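Local coordinates for structural PPIase-like protein L605 (Mimivirus, PDB 2OSE) that belongs to the cyclophilin family and probably acts as a peptidyl-prolyl cis-trans isomerase, forming a homotrimer, at residues Arg16-Ile21 against Gly204-Ser209; Leu31-Phe36 against Gly171-Gly176. All coordinates share one frame; numbering follows the deposited sequence.

Contact 1. Residues Arg16-Ile21 against Gly204-Ser209; sequences RVYMDI and GAYLDS
Tyr18 and Gly204 form an antiparallel hydrogen-bonded pair, Tyr18 N to Gly204 O at 2.9 Å and Gly204 N to Tyr18 O at 3.2 Å, and beyond the non-hydrogen-bonded pair Val17-Ala205 the bond from Tyr206 N to Arg16 O (3.0 Å) continues the pairing one step further. On one face of the sheet the Tyr18 ring folds back over its partner. With CG between the backbone N and the carbonyl carbon (chi1 54°), the ring lies across Gly204, whose CA sits 3.8 Å from the centroid of the Tyr18 ring in a CH-pi contact. The CD2 edge of Tyr18 also meets the face of Tyr206, an edge-to-face pair with centroids 5.0 Å apart and planes at 60°. Tyr206 OH is hydrogen-bonded to Gln32 NE2 on strand 26-35, the other neighbour of strand 16-23. Val17 CG1 and Ala205 CB touch at 3.9 Å on the opposite face, where helix 41-52 covers Val17. Two waters stitch the margin: one joins Arg16 N to Tyr206 O, the other lies in the Tyr18 ring plane, linking Tyr18 OH to Ala205 O. The contact thus has an apolar side toward the helix and an aromatic side whose hydroxyls are engaged by polar partners.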
loop_
_atom_site.group_PDB
_atom_site.type_symbol
_atom_site.label_atom_id
_atom_site.label_comp_id
_atom_site.label_asym_id
_atom_site.label_seq_id
_atom_site.Cartn_x
_atom_site.Cartn_y
_atom_site.Cartn_z
ATOM N N ARG A 16 -29.759 -11.790 13.282
ATOM C CA ARG A 16 -29.718 -10.530 12.550
ATOM C C ARG A 16 -28.878 -9.580 13.327
ATOM O O ARG A 16 -28.982 -9.538 14.548
ATOM C CB ARG A 16 -31.118 -9.962 12.357
ATOM C CG ARG A 16 -31.949 -10.758 11.362
ATOM C CD ARG A 16 -33.358 -10.203 11.249
ATOM N NE ARG A 16 -34.178 -11.165 10.547
ATOM C CZ ARG A 16 -34.558 -11.071 9.290
ATOM N NH1 ARG A 16 -34.293 -9.994 8.598
ATOM N NH2 ARG A 16 -35.261 -12.067 8.739
ATOM N N VAL A 17 -28.049 -8.809 12.634
ATOM C CA VAL A 17 -27.124 -7.878 13.292
ATOM C C VAL A 17 -27.107 -6.567 12.537
ATOM O O VAL A 17 -27.551 -6.506 11.385
ATOM C CB VAL A 17 -25.687 -8.426 13.358
ATOM C CG1 VAL A 17 -25.614 -9.757 14.154
ATOM C CG2 VAL A 17 -25.117 -8.577 11.929
ATOM N N TYR A 18 -26.580 -5.528 13.181
ATOM C CA TYR A 18 -26.406 -4.216 12.555
ATOM C C TYR A 18 -24.979 -3.687 12.721
ATOM O O TYR A 18 -24.264 -4.054 13.668
ATOM C CB TYR A 18 -27.416 -3.203 13.132
ATOM C CG TYR A 18 -27.357 -3.104 14.656
ATOM C CD1 TYR A 18 -26.510 -2.190 15.276
ATOM C CD2 TYR A 18 -28.127 -3.960 15.474
ATOM C CE1 TYR A 18 -26.430 -2.108 16.697
ATOM C CE2 TYR A 18 -28.032 -3.893 16.886
ATOM C CZ TYR A 18 -27.179 -2.964 17.476
ATOM O OH TYR A 18 -27.086 -2.891 18.868
ATOM N N MET A 19 -24.599 -2.809 11.802
ATOM C CA MET A 19 -23.325 -2.098 11.821
ATOM C C MET A 19 -23.533 -0.699 11.243
ATOM O O MET A 19 -23.852 -0.561 10.039
ATOM C CB MET A 19 -22.317 -2.774 10.885
ATOM C CG MET A 19 -21.555 -3.881 11.431
ATOM S SD MET A 19 -20.619 -4.708 10.080
ATOM C CE MET A 19 -20.039 -6.024 11.138
ATOM N N ASP A 20 -23.274 0.321 12.056
ATOM C CA ASP A 20 -23.072 1.698 11.526
ATOM C C ASP A 20 -21.792 1.764 10.704
ATOM O O ASP A 20 -20.790 1.124 11.065
ATOM C CB ASP A 20 -22.943 2.711 12.664
ATOM C CG ASP A 20 -24.247 3.130 13.209
ATOM O OD1 ASP A 20 -25.283 3.053 12.496
ATOM O OD2 ASP A 20 -24.259 3.540 14.383
ATOM N N ILE A 21 -21.829 2.522 9.607
ATOM C CA ILE A 21 -20.632 2.788 8.775
ATOM C C ILE A 21 -20.262 4.246 9.011
ATOM O O ILE A 21 -21.135 5.121 8.985
ATOM C CB ILE A 21 -20.874 2.523 7.257
ATOM C CG1 ILE A 21 -21.497 1.116 7.045
ATOM C CG2 ILE A 21 -19.562 2.673 6.420
ATOM C CD1 ILE A 21 -20.491 -0.021 7.227
ATOM N N GLY A 204 -24.006 -4.570 16.829
ATOM C CA GLY A 204 -24.771 -5.353 17.779
ATOM C C GLY A 204 -25.628 -6.352 17.059
ATOM O O GLY A 204 -25.694 -6.356 15.836
ATOM N N ALA A 205 -26.255 -7.222 17.841
ATOM C CA ALA A 205 -27.222 -8.176 17.333
ATOM C C ALA A 205 -28.568 -7.731 17.843
ATOM O O ALA A 205 -28.677 -7.251 18.988
ATOM C CB ALA A 205 -26.907 -9.575 17.839
ATOM N N TYR A 206 -29.579 -7.834 16.986
ATOM C CA TYR A 206 -30.965 -7.738 17.415
ATOM C C TYR A 206 -31.319 -8.984 18.227
ATOM O O TYR A 206 -30.757 -10.059 17.988
ATOM C CB TYR A 206 -31.903 -7.663 16.208
ATOM C CG TYR A 206 -31.684 -6.477 15.341
ATOM C CD1 TYR A 206 -32.169 -5.221 15.701
ATOM C CD2 TYR A 206 -30.967 -6.594 14.149
ATOM C CE1 TYR A 206 -31.955 -4.111 14.875
ATOM C CE2 TYR A 206 -30.757 -5.498 13.340
ATOM C CZ TYR A 206 -31.239 -4.270 13.708
ATOM O OH TYR A 206 -31.034 -3.202 12.877
ATOM N N LEU A 207 -32.266 -8.853 19.159
ATOM C CA LEU A 207 -32.783 -10.018 19.908
ATOM C C LEU A 207 -33.277 -11.057 18.931
ATOM O O LEU A 207 -34.050 -10.756 18.013
ATOM C CB LEU A 207 -33.979 -9.651 20.815
ATOM C CG LEU A 207 -34.494 -10.746 21.785
ATOM C CD1 LEU A 207 -33.565 -10.864 23.014
ATOM C CD2 LEU A 207 -35.931 -10.460 22.262
ATOM N N ASP A 208 -32.853 -12.288 19.137
ATOM C CA ASP A 208 -33.474 -13.399 18.409
ATOM C C ASP A 208 -34.557 -14.013 19.292
ATOM O O ASP A 208 -34.249 -14.690 20.275
ATOM C CB ASP A 208 -32.440 -14.446 17.984
ATOM C CG ASP A 208 -33.055 -15.546 17.168
ATOM O OD1 ASP A 208 -33.023 -15.420 15.914
ATOM O OD2 ASP A 208 -33.590 -16.512 17.771
ATOM N N SER A 209 -35.814 -13.749 18.947
ATOM C CA SER A 209 -36.919 -14.002 19.879
ATOM C C SER A 209 -37.179 -15.499 20.102
ATOM O O SER A 209 -37.492 -15.903 21.223
ATOM C CB SER A 209 -38.193 -13.245 19.477
ATOM O OG SER A 209 -38.718 -13.714 18.258
HETATM O O HOH W 1 -30.148 -11.781 16.205
HETATM O O HOH W 2 -28.547 -4.516 20.470
#

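Contact 2. Residues Leu31-Phe36 against Gly171-Gly176; sequences LQIKLF and GQVYGG
Backbone hydrogen bonds join Lys34 and Gln172 in both directions, each 2.9 Å between the N of one residue and the O of the other. Gln32 N binds Gly175 O, while Gln32 O receives Tyr174 N at 2.8 Å and, weakly, Gly175 N at 3.4 Å. Ring contacts flank these bonds. A chi1 of 64° turns the Tyr174 ring back over its own backbone and across strand 31-35: Gln32 CB lies over one face, 3.8 Å from the Tyr174 ring centroid, and Lys34 N is at the ring edge. Gly171 CA similarly sits 3.8 Å from the centroid of the Phe36 ring, over a face, with Gln172 NE2 at 3.5 Å from Phe36 CE1, in the ring plane. Phe36 also stacks with Tyr121. The polar ends of Lys34 and Gln172 run side by side to a shared water, weakly bound by Lys34; a second water bridges Gln32 OE1 and Tyr174 O, while Gln32 NE2 is hydrogen-bonded to Tyr206 OH. Apolar contact is lighter, with Ile33 CG1 at 4.1 Å from Val173 CG2 on the face opposite Gln32 and Lys34. Tyr174 and Gly175 together facing Gln32 make a classic beta bulge, set in the antiparallel sheet of the cyclophilin beta-barrel just before helix 177-186.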
loop_
_atom_site.group_PDB
_atom_site.type_symbol
_atom_site.label_atom_id
_atom_site.label_comp_id
_atom_site.label_asym_id
_atom_site.label_seq_id
_atom_site.Cartn_x
_atom_site.Cartn_y
_atom_site.Cartn_z
ATOM N N LEU A 31 -25.837 -0.791 8.149
ATOM C CA LEU A 31 -26.117 -2.069 7.487
ATOM C C LEU A 31 -26.835 -2.986 8.452
ATOM O O LEU A 31 -26.507 -3.011 9.623
ATOM C CB LEU A 31 -24.809 -2.727 7.024
ATOM C CG LEU A 31 -23.905 -1.923 6.081
ATOM C CD1 LEU A 31 -22.640 -2.796 5.783
ATOM C CD2 LEU A 31 -24.610 -1.513 4.787
ATOM N N GLN A 32 -27.844 -3.695 7.963
ATOM C CA GLN A 32 -28.587 -4.681 8.724
ATOM C C GLN A 32 -28.397 -5.969 7.976
ATOM O O GLN A 32 -28.655 -6.037 6.782
ATOM C CB GLN A 32 -30.066 -4.312 8.711
ATOM C CG GLN A 32 -30.416 -3.014 9.522
ATOM C CD GLN A 32 -31.883 -2.728 9.406
ATOM O OE1 GLN A 32 -32.350 -2.394 8.327
ATOM N NE2 GLN A 32 -32.629 -2.885 10.497
ATOM N N ILE A 33 -27.918 -6.988 8.673
ATOM C CA ILE A 33 -27.453 -8.200 8.006
ATOM C C ILE A 33 -28.122 -9.414 8.632
ATOM O O ILE A 33 -28.131 -9.555 9.856
ATOM C CB ILE A 33 -25.901 -8.331 8.149
ATOM C CG1 ILE A 33 -25.174 -7.202 7.399
ATOM C CG2 ILE A 33 -25.384 -9.702 7.612
ATOM C CD1 ILE A 33 -23.734 -7.001 7.864
ATOM N N LYS A 34 -28.699 -10.267 7.790
ATOM C CA LYS A 34 -29.222 -11.547 8.236
ATOM C C LYS A 34 -28.225 -12.671 7.904
ATOM O O LYS A 34 -27.831 -12.807 6.764
ATOM C CB LYS A 34 -30.535 -11.838 7.498
ATOM C CG LYS A 34 -31.216 -13.128 7.965
ATOM C CD LYS A 34 -32.597 -13.292 7.258
ATOM C CE LYS A 34 -32.612 -14.145 6.032
ATOM N NZ LYS A 34 -33.957 -14.841 5.861
ATOM N N LEU A 35 -27.867 -13.474 8.901
ATOM C CA LEU A 35 -26.880 -14.527 8.726
ATOM C C LEU A 35 -27.547 -15.888 8.544
ATOM O O LEU A 35 -28.714 -16.094 8.937
ATOM C CB LEU A 35 -25.890 -14.555 9.903
ATOM C CG LEU A 35 -25.069 -13.250 9.860
ATOM C CD1 LEU A 35 -25.470 -12.368 11.046
ATOM C CD2 LEU A 35 -23.631 -13.506 9.881
ATOM N N PHE A 36 -26.809 -16.803 7.925
ATOM C CA PHE A 36 -27.335 -18.133 7.608
ATOM C C PHE A 36 -26.461 -19.090 8.409
ATOM O O PHE A 36 -25.426 -19.517 7.930
ATOM C CB PHE A 36 -27.249 -18.463 6.109
ATOM C CG PHE A 36 -27.659 -17.325 5.159
ATOM C CD1 PHE A 36 -28.849 -16.607 5.336
ATOM C CD2 PHE A 36 -26.863 -17.014 4.069
ATOM C CE1 PHE A 36 -29.206 -15.596 4.452
ATOM C CE2 PHE A 36 -27.209 -16.025 3.180
ATOM C CZ PHE A 36 -28.378 -15.298 3.370
ATOM N N GLY A 171 -24.275 -14.711 4.810
ATOM C CA GLY A 171 -25.325 -13.756 5.128
ATOM C C GLY A 171 -25.656 -12.823 3.998
ATOM O O GLY A 171 -25.003 -12.857 2.950
ATOM N N GLN A 172 -26.661 -11.959 4.219
ATOM C CA GLN A 172 -27.077 -10.939 3.234
ATOM C C GLN A 172 -27.459 -9.671 3.993
ATOM O O GLN A 172 -27.980 -9.746 5.077
ATOM C CB GLN A 172 -28.315 -11.395 2.450
ATOM C CG GLN A 172 -29.549 -11.593 3.366
ATOM C CD GLN A 172 -30.815 -11.981 2.613
ATOM O OE1 GLN A 172 -31.397 -11.170 1.868
ATOM N NE2 GLN A 172 -31.263 -13.223 2.814
ATOM N N VAL A 173 -27.284 -8.530 3.352
ATOM C CA VAL A 173 -27.733 -7.243 3.834
ATOM C C VAL A 173 -29.222 -7.138 3.542
ATOM O O VAL A 173 -29.615 -7.262 2.391
ATOM C CB VAL A 173 -26.952 -6.088 3.118
ATOM C CG1 VAL A 173 -27.518 -4.714 3.522
ATOM C CG2 VAL A 173 -25.436 -6.156 3.462
ATOM N N TYR A 174 -30.053 -6.938 4.562
ATOM C CA TYR A 174 -31.510 -6.765 4.297
ATOM C C TYR A 174 -31.987 -5.305 4.515
ATOM O O TYR A 174 -33.173 -4.991 4.312
ATOM C CB TYR A 174 -32.354 -7.774 5.110
ATOM C CG TYR A 174 -32.256 -7.585 6.625
ATOM C CD1 TYR A 174 -33.133 -6.750 7.296
ATOM C CD2 TYR A 174 -31.239 -8.214 7.372
ATOM C CE1 TYR A 174 -33.022 -6.554 8.683
ATOM C CE2 TYR A 174 -31.139 -8.036 8.742
ATOM C CZ TYR A 174 -32.040 -7.203 9.386
ATOM O OH TYR A 174 -31.935 -7.012 10.737
ATOM N N GLY A 175 -31.058 -4.441 4.910
ATOM C CA GLY A 175 -31.302 -3.023 5.105
ATOM C C GLY A 175 -29.976 -2.297 4.953
ATOM O O GLY A 175 -28.965 -2.753 5.498
ATOM N N GLY A 176 -29.949 -1.199 4.183
ATOM C CA GLY A 176 -28.694 -0.447 4.004
ATOM C C GLY A 176 -27.918 -0.714 2.728
ATOM O O GLY A 176 -26.761 -0.345 2.628
HETATM O O HOH W 3 -34.729 -3.367 6.572
HETATM O O HOH W 4 -33.981 -13.998 2.735
#

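From the N terminus, strand 16-23 turns directly into strand 26-35, its antiparallel neighbour, and the two contacts lie along the outer sides of this hairpin. Contact 2 closes the shorter loop, when strand 168-175 returns to pair with 31-36 after helix 41-52 and several strands. Contact 1 closes last, when strand 198-205 reaches 16-21 beyond helix 177-186, so contact 2 is nested inside its loop. Their centres are about 9 Å apart. Backbone hydrogen bonds from Leu31 N to Met19 O and from Ile33 N to Val17 O join them, and Tyr206 packs on Tyr174. Four strands, in the order 198-205, 16-23, 26-35 and 168-175, are thereby tied into one continuous antiparallel sheet.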